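Local coordinates for protein ribokinase, putative (Burkholderia thailandensis, PDB 3B1N) that binds nucleosides and adenine nucleotides and, as a nucleoside kinase of the ribokinase (pfkB) family, probably transfers a phosphate from ATP to the nucleoside, at residues F163-G168 with R181-A186; I9-I14 with A75-D80; V240-V245 with L282-Q287. One frame throughout, in Å; residues are numbered along the deposited sequence. Where two conformers were deposited one is given.

All three contacts lie in one ribokinase-type chain, but they serve different parts of it. Contact 1 is buried and joins a strand of the large mixed sheet to its crossover helix; contact 2, also buried, ties a strand of the small four-stranded sheet to the start of helix 76-85; contact 3 is only partly buried and joins a loop to the end of helix 269-284. Contacts 1 and 2 share no elements and work mainly through aromatic rings, one beside a sodium site, the other behind the mizoribine pocket. Contact 3 combines an exposed arginine-to-carbonyl grip with an apolar side, Ile284 and Ala242, that lies against the adenine of ADP, and touches contact 2 through Ile14 and Gln287.

Contact 1 of 3, residues F163-G168 with R181-A186; sequences FIFDPG and RSIELA. With NA (sodium ion), chain H.
Packing between Phe163 and Phe165 on one side and Ser182, Leu185 and Ala186 on the other makes no hydrogen bond across the contact, yet it lies beside a sodium ion held by the carbonyl oxygens of Ile183, Glu184 and Ala186. Strand 163-165 and helix 181-185 run nearly antiparallel, at 153° with axes 9.0 Å apart, as part of the beta-alpha-beta crossover that continues into strand 188-192. With chi1 at 179°, Phe165 swings its ring away from the backbone N and out to Ser182. There Ser182 CB sits over one face, 3.9 Å from the Phe165 ring centroid, in a CH-pi contact, while Ile183 CG1 meets the ring edge. Nearer the backbone, Phe165 CB packs 3.5 Å from Ala186 CB. The Phe163 ring reaches the helix end obliquely, its CZ 3.5 Å from Ala186 CA. The Ser182 hydroxyl is hydrogen-bonded back to Thr178 O, and its CB is what lies against the ring. Ala186 O binds sodium at 2.3 Å, and Arg213 O and a water join the site. The metal probably offsets the negative potential of carbonyls gathered where the helix stops, while the flank facing the phenylalanines is held by van der Waals and CH-pi contacts.

Contact 2 of 3, residues I9-I14 with A75-D80; sequences IAYDNI and AQPYLD. With MZR (5-hydroxy-1-(beta-D-ribofuranosyl)-1H-imidazole-4-carboxamide), chain F.
Strand 10-14 and helix 76-80 meet at 108°, with axes 10.2 Å apart and Tyr11 and Tyr78 nearest in register, their CA atoms 8.7 Å from each other. In this ribokinase-like fold the strand belongs to the small four-stranded sheet that borders the nucleoside site, whereas the helix packs on strands 64-71 and 88-95 of the large sheet, so the contact bridges the two sheets.

Two tyrosines carry it. Their side chains run antiparallel alongside each other as an oblique pair, with ring planes at 46° and Tyr11 CE1 3.9 Å from Tyr78 CD1. Tyr11 sets its hydroxyl beside the backbone N of Tyr78, from which it accepts a weak, bent hydrogen bond; the same OH is bonded to Asp74 O, just ahead of segment 75-80. Ile9 CG2 lies anti to the backbone N, which sets that branch over one face of Tyr78, 3.7 Å from the ring centroid and 18° off the normal, a CH-pi contact. The far end of Tyr78 is fixed by hydrogen bonds of its OH with Gly47 O and Gln290 NE2, and Phe46 meets its ring edge-to-face. Both sides of the strand are thus used: while the Tyr11 ring extends to the helix, Asp12 grips the ribose of mizoribine, taking O2' on OD1 at 2.8 Å and O3' on OD2 at 2.5 Å. Ser36 of the second subunit also bonds to this ligand. Ala10 takes part in both: its CB touches ribose O2' and its carbonyl O lies in the plane of the Tyr78 ring at its edge, 3.4 Å from CE1.

Contact 3 of 3, residues V240-V245 with L282-Q287; sequences VRAERV and LKIAHQ. With ADP (adenosine-5'-diphosphate), chain G.
The polar part of this contact is a two-pronged hold by Arg244 on the carbonyl of Ala285. Its NE donates to Ala285 O at 2.9 Å, tilted 16° from the carbonyl plane, and NH2 adds a weak second bond to Ala285 O at 3.0 Å. The first torsion, chi1 60°, puts CG between the backbone N and the carbonyl carbon, and from there the chain runs extended, passing the Ala285 methyl on the way to the guanidinium. NH2 continues toward His286, whose ring plane stands 72° from the guanidinium, but at 3.7 Å from His286 ND1 it makes no hydrogen bond there.

The backbones meet at a single CA-H...O contact. Ala285 CA points a C-H at Arg244 O, 3.4 Å away; this buried carbonyl has no conventional hydrogen-bond partner in the model, and the CA-H...O approach probably compensates only in part.

The apolar part centres on Ile284, which divides its branches between two residues of the loop. CG2 packs on Ala242 CB at 3.6 Å, while CD1, carried out by CG1 lying anti to the backbone N, meets Val245 CG1 at 3.8 Å. The same CD1 touches adenine, 3.5 Å from ADP N6, and Ala242 CB lies 3.9 Å from ADP N1, so the contact helps form the adenine pocket. The backbone O of Val240, close to ADP C2, is a further wall.

In the fold, the loop 240-245 follows strand 233-237, an edge strand of the large sheet within this chain, and leads toward helix 251-264. It closes over the end of helix 269-284, with Ile284 also touching Cys251 of helix 251-264 and Val240 packing against helices 269-284 and 296-307.

Contact 1 of 3, residues F163-G168 with R181-A186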
loop_
_atom_site.group_PDB
_atom_site.type_symbol
_atom_site.label_atom_id
_atom_site.label_comp_id
_atom_site.label_asym_id
_atom_site.label_seq_id
_atom_site.Cartn_x
_atom_site.Cartn_y
_atom_site.Cartn_z
ATOM N N PHE B 163 -9.796 28.758 -11.843
ATOM C CA PHE B 163 -9.157 27.702 -11.046
ATOM C C PHE B 163 -9.126 26.405 -11.807
ATOM O O PHE B 163 -10.026 26.068 -12.598
ATOM C CB PHE B 163 -9.831 27.531 -9.650
ATOM C CG PHE B 163 -11.242 26.969 -9.695
ATOM C CD1 PHE B 163 -11.491 25.616 -9.460
ATOM C CD2 PHE B 163 -12.327 27.800 -9.943
ATOM C CE1 PHE B 163 -12.786 25.086 -9.481
ATOM C CE2 PHE B 163 -13.639 27.297 -9.949
ATOM C CZ PHE B 163 -13.889 25.952 -9.717
ATOM N N ILE B 164 -8.041 25.652 -11.568
ATOM C CA ILE B 164 -7.970 24.256 -12.004
ATOM C C ILE B 164 -8.691 23.376 -10.978
ATOM O O ILE B 164 -8.467 23.549 -9.785
ATOM C CB ILE B 164 -6.481 23.801 -12.039
ATOM C CG1 ILE B 164 -5.633 24.674 -12.989
ATOM C CG2 ILE B 164 -6.426 22.300 -12.505
ATOM C CD1 ILE B 164 -4.154 24.230 -13.082
ATOM N N PHE B 165 -9.512 22.468 -11.469
ATOM C CA PHE B 165 -10.137 21.423 -10.636
ATOM C C PHE B 165 -9.378 20.116 -10.860
ATOM O O PHE B 165 -9.286 19.625 -11.985
ATOM C CB PHE B 165 -11.604 21.293 -11.011
ATOM C CG PHE B 165 -12.351 20.234 -10.238
ATOM C CD1 PHE B 165 -12.314 20.207 -8.847
ATOM C CD2 PHE B 165 -13.126 19.315 -10.914
ATOM C CE1 PHE B 165 -13.043 19.222 -8.138
ATOM C CE2 PHE B 165 -13.815 18.316 -10.226
ATOM C CZ PHE B 165 -13.765 18.292 -8.838
ATOM N N ASP B 166 -8.831 19.563 -9.773
ATOM C CA ASP B 166 -7.997 18.406 -9.768
ATOM C C ASP B 166 -8.658 17.383 -8.760
ATOM O O ASP B 166 -8.128 17.343 -7.624
ATOM C CB ASP B 166 -6.661 19.043 -9.288
ATOM C CG ASP B 166 -5.564 18.073 -8.954
ATOM O OD1 ASP B 166 -5.547 16.961 -9.499
ATOM O OD2 ASP B 166 -4.683 18.472 -8.111
ATOM N N PRO B 167 -9.734 16.628 -9.124
ATOM C CA PRO B 167 -10.401 15.767 -8.131
ATOM C C PRO B 167 -9.450 14.675 -7.616
ATOM O O PRO B 167 -9.440 14.374 -6.398
ATOM C CB PRO B 167 -11.647 15.262 -8.861
ATOM C CG PRO B 167 -11.353 15.416 -10.357
ATOM C CD PRO B 167 -10.436 16.601 -10.433
ATOM N N GLY B 168 -8.602 14.180 -8.516
ATOM C CA GLY B 168 -7.483 13.296 -8.138
ATOM C C GLY B 168 -7.942 12.140 -7.250
ATOM O O GLY B 168 -8.949 11.498 -7.481
ATOM N N ARG B 181 -21.291 19.023 -11.509
ATOM C CA ARG B 181 -21.376 20.423 -11.062
ATOM C C ARG B 181 -19.992 21.062 -10.927
ATOM O O ARG B 181 -19.762 22.190 -11.382
ATOM C CB ARG B 181 -22.185 20.538 -9.772
ATOM C CG ARG B 181 -22.099 21.883 -9.066
ATOM C CD ARG B 181 -22.770 22.978 -9.874
ATOM N NE ARG B 181 -22.888 24.170 -9.045
ATOM C CZ ARG B 181 -23.396 25.323 -9.458
ATOM N NH1 ARG B 181 -23.859 25.449 -10.694
ATOM N NH2 ARG B 181 -23.429 26.349 -8.630
ATOM N N SER B 182 -19.063 20.321 -10.326
ATOM C CA SER B 182 -17.708 20.855 -10.108
ATOM C C SER B 182 -17.006 21.199 -11.411
ATOM O O SER B 182 -16.326 22.232 -11.497
ATOM C CB SER B 182 -16.898 19.855 -9.269
ATOM O OG SER B 182 -17.485 19.719 -7.997
ATOM N N ILE B 183 -17.170 20.337 -12.413
ATOM C CA ILE B 183 -16.605 20.536 -13.736
ATOM C C ILE B 183 -17.269 21.717 -14.449
ATOM O O ILE B 183 -16.559 22.519 -15.097
ATOM C CB ILE B 183 -16.734 19.258 -14.573
ATOM C CG1 ILE B 183 -15.825 18.162 -13.986
ATOM C CG2 ILE B 183 -16.402 19.514 -16.038
ATOM C CD1 ILE B 183 -16.179 16.738 -14.463
ATOM N N GLU B 184 -18.602 21.842 -14.326
ATOM C CA GLU B 184 -19.279 23.047 -14.839
ATOM C C GLU B 184 -18.650 24.352 -14.287
ATOM O O GLU B 184 -18.296 25.261 -15.038
ATOM C CB GLU B 184 -20.806 22.997 -14.575
ATOM C CG GLU B 184 -21.574 22.032 -15.525
ATOM C CD GLU B 184 -22.880 21.521 -14.925
ATOM O OE1 GLU B 184 -23.540 20.633 -15.551
ATOM O OE2 GLU B 184 -23.251 22.003 -13.815
ATOM N N LEU B 185 -18.408 24.408 -12.987
ATOM C CA LEU B 185 -17.819 25.568 -12.340
ATOM C C LEU B 185 -16.337 25.797 -12.678
ATOM O O LEU B 185 -15.870 26.931 -12.704
ATOM C CB LEU B 185 -17.948 25.441 -10.819
ATOM C CG LEU B 185 -19.373 25.374 -10.228
ATOM C CD1 LEU B 185 -19.269 25.123 -8.739
ATOM C CD2 LEU B 185 -20.219 26.643 -10.535
ATOM N N ALA B 186 -15.596 24.709 -12.891
ATOM C CA ALA B 186 -14.136 24.813 -13.041
ATOM C C ALA B 186 -13.719 25.543 -14.317
ATOM O O ALA B 186 -14.364 25.398 -15.355
ATOM C CB ALA B 186 -13.508 23.404 -13.045
HETATM NA NA NA H . -16.352 24.661 -16.256
HETATM O O HOH W 1 -16.518 26.905 -17.273
#

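Contact 2 of 3, residues I9-I14 with A75-D80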
loop_
_atom_site.group_PDB
_atom_site.type_symbol
_atom_site.label_atom_id
_atom_site.label_comp_id
_atom_site.label_asym_id
_atom_site.label_seq_id
_atom_site.Cartn_x
_atom_site.Cartn_y
_atom_site.Cartn_z
ATOM N N ILE B 9 -2.553 18.768 3.101
ATOM C CA ILE B 9 -1.194 19.026 3.581
ATOM C C ILE B 9 -0.906 17.842 4.498
ATOM O O ILE B 9 -1.669 17.624 5.450
ATOM C CB ILE B 9 -1.089 20.353 4.382
ATOM C CG1 ILE B 9 -1.614 21.527 3.533
ATOM C CG2 ILE B 9 0.403 20.575 4.691
ATOM C CD1 ILE B 9 -1.708 22.850 4.327
ATOM N N ALA B 10 0.097 17.036 4.151
ATOM C CA ALA B 10 0.204 15.688 4.774
ATOM C C ALA B 10 1.617 15.262 4.903
ATOM O O ALA B 10 2.511 15.776 4.222
ATOM C CB ALA B 10 -0.610 14.658 3.908
ATOM N N TYR B 11 1.840 14.297 5.809
ATOM C CA TYR B 11 3.118 13.598 5.866
ATOM C C TYR B 11 2.970 12.267 5.155
ATOM O O TYR B 11 2.025 11.524 5.412
ATOM C CB TYR B 11 3.467 13.352 7.349
ATOM C CG TYR B 11 3.791 14.626 8.076
ATOM C CD1 TYR B 11 4.883 15.411 7.706
ATOM C CD2 TYR B 11 2.963 15.098 9.088
ATOM C CE1 TYR B 11 5.180 16.586 8.380
ATOM C CE2 TYR B 11 3.237 16.289 9.768
ATOM C CZ TYR B 11 4.353 17.023 9.413
ATOM O OH TYR B 11 4.671 18.185 10.077
ATOM N N ASP B 12 3.927 11.998 4.266
ATOM C CA ASP B 12 3.885 10.819 3.417
ATOM C C ASP B 12 4.865 9.750 3.870
ATOM O O ASP B 12 6.024 10.068 4.136
ATOM C CB ASP B 12 4.226 11.177 1.960
ATOM C CG ASP B 12 3.169 12.004 1.288
ATOM O OD1 ASP B 12 2.035 12.112 1.767
ATOM O OD2 ASP B 12 3.477 12.477 0.188
ATOM N N ASN B 13 4.405 8.501 3.929
ATOM C CA ASN B 13 5.318 7.347 4.108
ATOM C C ASN B 13 5.224 6.571 2.830
ATOM O O ASN B 13 4.175 6.014 2.534
ATOM C CB ASN B 13 4.913 6.531 5.338
ATOM C CG ASN B 13 5.342 7.250 6.647
ATOM O OD1 ASN B 13 4.530 7.796 7.352
ATOM N ND2 ASN B 13 6.651 7.292 6.903
ATOM N N ILE B 14 6.309 6.650 2.055
ATOM C CA ILE B 14 6.312 6.112 0.698
ATOM C C ILE B 14 7.116 4.809 0.655
ATOM O O ILE B 14 8.315 4.759 1.035
ATOM C CB ILE B 14 6.898 7.119 -0.262
ATOM C CG1 ILE B 14 5.995 8.378 -0.280
ATOM C CG2 ILE B 14 6.974 6.503 -1.694
ATOM C CD1 ILE B 14 6.692 9.600 -0.834
ATOM N N ALA B 75 2.238 19.383 13.536
ATOM C CA ALA B 75 2.345 20.415 12.472
ATOM C C ALA B 75 3.703 21.112 12.419
ATOM O O ALA B 75 4.070 21.602 11.328
ATOM C CB ALA B 75 1.290 21.449 12.613
ATOM N N GLN B 76 4.427 21.203 13.528
ATOM C CA GLN B 76 5.562 22.157 13.572
ATOM C C GLN B 76 6.640 21.959 12.507
ATOM O O GLN B 76 7.068 22.976 11.915
ATOM C CB GLN B 76 6.206 22.194 14.979
ATOM C CG GLN B 76 6.995 23.531 15.244
ATOM C CD GLN B 76 6.079 24.752 15.226
ATOM O OE1 GLN B 76 5.106 24.805 16.006
ATOM N NE2 GLN B 76 6.376 25.743 14.384
ATOM N N PRO B 77 7.033 20.717 12.213
ATOM C CA PRO B 77 8.056 20.586 11.156
ATOM C C PRO B 77 7.602 21.157 9.825
ATOM O O PRO B 77 8.419 21.733 9.074
ATOM C CB PRO B 77 8.299 19.071 11.076
ATOM C CG PRO B 77 8.054 18.646 12.531
ATOM C CD PRO B 77 6.834 19.441 12.938
ATOM N N TYR B 78 6.335 20.994 9.486
ATOM C CA TYR B 78 5.817 21.544 8.231
ATOM C C TYR B 78 5.734 23.057 8.283
ATOM O O TYR B 78 6.083 23.695 7.282
ATOM C CB TYR B 78 4.439 20.920 7.880
ATOM C CG TYR B 78 4.300 20.530 6.414
ATOM C CD1 TYR B 78 3.730 19.298 6.038
ATOM C CD2 TYR B 78 4.611 21.436 5.400
ATOM C CE1 TYR B 78 3.572 18.946 4.708
ATOM C CE2 TYR B 78 4.459 21.093 4.067
ATOM C CZ TYR B 78 3.933 19.839 3.725
ATOM O OH TYR B 78 3.778 19.533 2.399
ATOM N N LEU B 79 5.289 23.625 9.422
ATOM C CA LEU B 79 5.238 25.085 9.555
ATOM C C LEU B 79 6.642 25.625 9.405
ATOM O O LEU B 79 6.819 26.646 8.670
ATOM C CB LEU B 79 4.650 25.527 10.889
ATOM C CG LEU B 79 3.221 25.005 11.096
ATOM C CD1 LEU B 79 2.775 25.437 12.466
ATOM C CD2 LEU B 79 2.230 25.510 10.018
ATOM N N ASP B 80 7.618 24.961 10.046
ATOM C CA ASP B 80 9.016 25.495 10.000
ATOM C C ASP B 80 9.565 25.390 8.588
ATOM O O ASP B 80 10.273 26.280 8.127
ATOM C CB ASP B 80 9.861 24.705 10.994
ATOM C CG ASP B 80 9.509 25.026 12.434
ATOM O OD1 ASP B 80 8.720 25.955 12.698
ATOM O OD2 ASP B 80 10.093 24.334 13.281
HETATM N N1 MZR F . -6.862 13.070 -0.312
HETATM O O3 MZR F . -4.288 14.097 -0.637
HETATM C C4 MZR F . -4.037 12.725 -0.854
HETATM C C5 MZR F . -5.024 11.669 -0.820
HETATM C C6 MZR F . -6.450 11.832 -0.527
HETATM O O6 MZR F . -7.124 10.781 -0.503
HETATM N N7 MZR F . -4.292 10.553 -1.088
HETATM C C8 MZR F . -3.002 10.916 -1.274
HETATM N N9 MZR F . -2.826 12.261 -1.129
HETATM C "C1'" MZR F . -1.576 13.018 -1.308
HETATM C "C2'" MZR F . -0.329 12.484 -0.626
HETATM O "O2'" MZR F . -0.244 13.150 0.630
HETATM C "C3'" MZR F . 0.780 12.815 -1.657
HETATM O "O3'" MZR F . 1.810 13.707 -1.223
HETATM C "C4'" MZR F . 0.044 13.388 -2.840
HETATM O "O4'" MZR F . -1.270 12.883 -2.692
HETATM C "C5'" MZR F . 0.649 12.921 -4.143
HETATM O "O5'" MZR F . -0.117 13.559 -5.199
#

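Contact 3 of 3, residues V240-V245 with L282-Q287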
loop_
_atom_site.group_PDB
_atom_site.type_symbol
_atom_site.label_atom_id
_atom_site.label_comp_id
_atom_site.label_asym_id
_atom_site.label_seq_id
_atom_site.Cartn_x
_atom_site.Cartn_y
_atom_site.Cartn_z
ATOM N N VAL B 240 9.783 14.878 -20.648
ATOM C CA VAL B 240 11.212 15.147 -20.584
ATOM C C VAL B 240 11.862 13.876 -20.057
ATOM O O VAL B 240 11.420 13.349 -19.040
ATOM C CB VAL B 240 11.529 16.363 -19.659
ATOM C CG1 VAL B 240 13.012 16.621 -19.501
ATOM C CG2 VAL B 240 10.931 17.602 -20.262
ATOM N N ARG B 241 12.892 13.389 -20.745
ATOM C CA ARG B 241 13.627 12.204 -20.250
ATOM C C ARG B 241 14.147 12.437 -18.855
ATOM O O ARG B 241 14.877 13.391 -18.598
ATOM C CB ARG B 241 14.796 11.865 -21.212
ATOM C CG ARG B 241 15.523 10.568 -20.876
ATOM C CD ARG B 241 15.970 9.842 -22.138
ATOM N NE ARG B 241 15.439 8.474 -22.144
ATOM C CZ ARG B 241 14.281 8.101 -22.705
ATOM N NH1 ARG B 241 13.885 6.830 -22.640
ATOM N NH2 ARG B 241 13.512 8.987 -23.336
ATOM N N ALA B 242 13.778 11.537 -17.940
ATOM C CA ALA B 242 14.210 11.638 -16.558
ATOM C C ALA B 242 15.670 11.285 -16.440
ATOM O O ALA B 242 16.100 10.301 -17.067
ATOM C CB ALA B 242 13.399 10.647 -15.708
ATOM N N GLU B 243 16.392 12.017 -15.596
ATOM C CA GLU B 243 17.802 11.673 -15.362
ATOM C C GLU B 243 17.903 10.289 -14.719
ATOM O O GLU B 243 18.850 9.535 -15.029
ATOM C CB GLU B 243 18.544 12.736 -14.541
ATOM C CG GLU B 243 18.433 14.172 -15.098
ATOM C CD GLU B 243 19.338 14.474 -16.286
ATOM O OE1 GLU B 243 19.143 13.870 -17.374
ATOM O OE2 GLU B 243 20.220 15.350 -16.133
ATOM N N ARG B 244 16.933 9.950 -13.868
ATOM C CA ARG B 244 16.790 8.609 -13.289
ATOM C C ARG B 244 15.368 8.595 -12.736
ATOM O O ARG B 244 14.772 9.660 -12.545
ATOM C CB ARG B 244 17.829 8.344 -12.195
ATOM C CG ARG B 244 17.754 9.304 -11.024
ATOM C CD ARG B 244 18.943 9.227 -10.010
ATOM N NE ARG B 244 18.652 10.113 -8.869
ATOM C CZ ARG B 244 19.234 10.076 -7.659
ATOM N NH1 ARG B 244 20.191 9.182 -7.351
ATOM N NH2 ARG B 244 18.841 10.943 -6.728
ATOM N N VAL B 245 14.845 7.401 -12.514
ATOM C CA VAL B 245 13.525 7.220 -11.909
ATOM C C VAL B 245 13.668 6.642 -10.520
ATOM O O VAL B 245 14.004 5.443 -10.319
ATOM C CB VAL B 245 12.606 6.299 -12.761
ATOM C CG1 VAL B 245 11.258 6.036 -12.052
ATOM C CG2 VAL B 245 12.395 6.926 -14.197
ATOM N N LEU B 282 11.849 16.476 -13.294
ATOM C CA LEU B 282 12.851 16.814 -12.278
ATOM C C LEU B 282 12.495 16.180 -10.942
ATOM O O LEU B 282 13.346 15.723 -10.191
ATOM C CB LEU B 282 12.974 18.323 -12.112
ATOM C CG LEU B 282 13.343 19.030 -13.409
ATOM C CD1 LEU B 282 13.238 20.525 -13.216
ATOM C CD2 LEU B 282 14.817 18.633 -13.732
ATOM N N LYS B 283 11.195 16.108 -10.672
ATOM C CA LYS B 283 10.708 15.500 -9.441
ATOM C C LYS B 283 11.030 14.011 -9.355
ATOM O O LYS B 283 11.440 13.541 -8.291
ATOM C CB LYS B 283 9.189 15.754 -9.261
ATOM C CG LYS B 283 8.736 15.473 -7.816
ATOM C CD LYS B 283 7.692 14.435 -7.662
ATOM C CE LYS B 283 8.278 13.041 -7.886
ATOM N NZ LYS B 283 9.110 12.508 -6.725
ATOM N N ILE B 284 10.845 13.276 -10.440
ATOM C CA ILE B 284 10.918 11.785 -10.352
ATOM C C ILE B 284 12.335 11.290 -10.071
ATOM O O ILE B 284 12.505 10.143 -9.618
ATOM C CB ILE B 284 10.296 11.151 -11.605
ATOM C CG1 ILE B 284 9.900 9.672 -11.326
ATOM C CG2 ILE B 284 11.281 11.289 -12.810
ATOM C CD1 ILE B 284 9.061 9.097 -12.473
ATOM N N ALA B 285 13.307 12.183 -10.245
ATOM C CA ALA B 285 14.713 11.844 -10.002
ATOM C C ALA B 285 15.107 11.810 -8.518
ATOM O O ALA B 285 16.281 11.539 -8.184
ATOM C CB ALA B 285 15.636 12.771 -10.796
ATOM N N HIS B 286 14.148 12.077 -7.616
ATOM C CA HIS B 286 14.451 12.135 -6.198
ATOM C C HIS B 286 13.310 11.521 -5.403
ATOM O O HIS B 286 12.168 11.476 -5.867
ATOM C CB HIS B 286 14.726 13.578 -5.743
ATOM C CG HIS B 286 15.791 14.252 -6.536
ATOM N ND1 HIS B 286 17.126 14.204 -6.186
ATOM C CD2 HIS B 286 15.723 14.927 -7.710
ATOM C CE1 HIS B 286 17.833 14.837 -7.112
ATOM N NE2 HIS B 286 17.003 15.307 -8.033
ATOM N N GLN B 287 13.628 11.066 -4.194
ATOM C CA GLN B 287 12.697 10.332 -3.344
ATOM C C GLN B 287 11.863 11.335 -2.595
ATOM O O GLN B 287 12.450 12.172 -1.897
ATOM C CB GLN B 287 13.541 9.549 -2.312
ATOM C CG GLN B 287 12.734 8.800 -1.288
ATOM C CD GLN B 287 11.795 7.840 -1.928
ATOM O OE1 GLN B 287 12.156 7.170 -2.909
ATOM N NE2 GLN B 287 10.562 7.767 -1.410
HETATM P PB ADP G . 0.264 11.518 -11.324
HETATM O O1B ADP G . -0.364 10.138 -11.452
HETATM O O2B ADP G . -0.810 12.540 -11.106
HETATM O O3B ADP G . 1.418 11.753 -10.416
HETATM P PA ADP G . 1.603 11.169 -13.985
HETATM O O1A ADP G . 2.168 9.813 -13.539
HETATM O O2A ADP G . 0.707 11.235 -15.184
HETATM O O3A ADP G . 0.771 11.899 -12.858
HETATM O "O5'" ADP G . 2.908 12.016 -14.137
HETATM C "C5'" ADP G . 2.728 13.420 -14.361
HETATM C "C4'" ADP G . 3.774 14.017 -15.290
HETATM O "O4'" ADP G . 5.083 13.833 -14.708
HETATM C "C3'" ADP G . 3.844 13.345 -16.683
HETATM O "O3'" ADP G . 2.845 13.874 -17.568
HETATM C "C2'" ADP G . 5.287 13.593 -17.040
HETATM O "O2'" ADP G . 5.436 14.920 -17.588
HETATM C "C1'" ADP G . 6.024 13.529 -15.731
HETATM N N9 ADP G . 6.489 12.133 -15.502
HETATM C C8 ADP G . 5.866 11.102 -14.846
HETATM N N7 ADP G . 6.632 9.966 -14.922
HETATM C C5 ADP G . 7.679 10.255 -15.680
HETATM C C6 ADP G . 8.831 9.508 -16.182
HETATM N N6 ADP G . 8.938 8.194 -15.835
HETATM N N1 ADP G . 9.713 10.136 -16.937
HETATM C C2 ADP G . 9.590 11.442 -17.273
HETATM N N3 ADP G . 8.570 12.188 -16.828
HETATM C C4 ADP G . 7.603 11.661 -16.078
#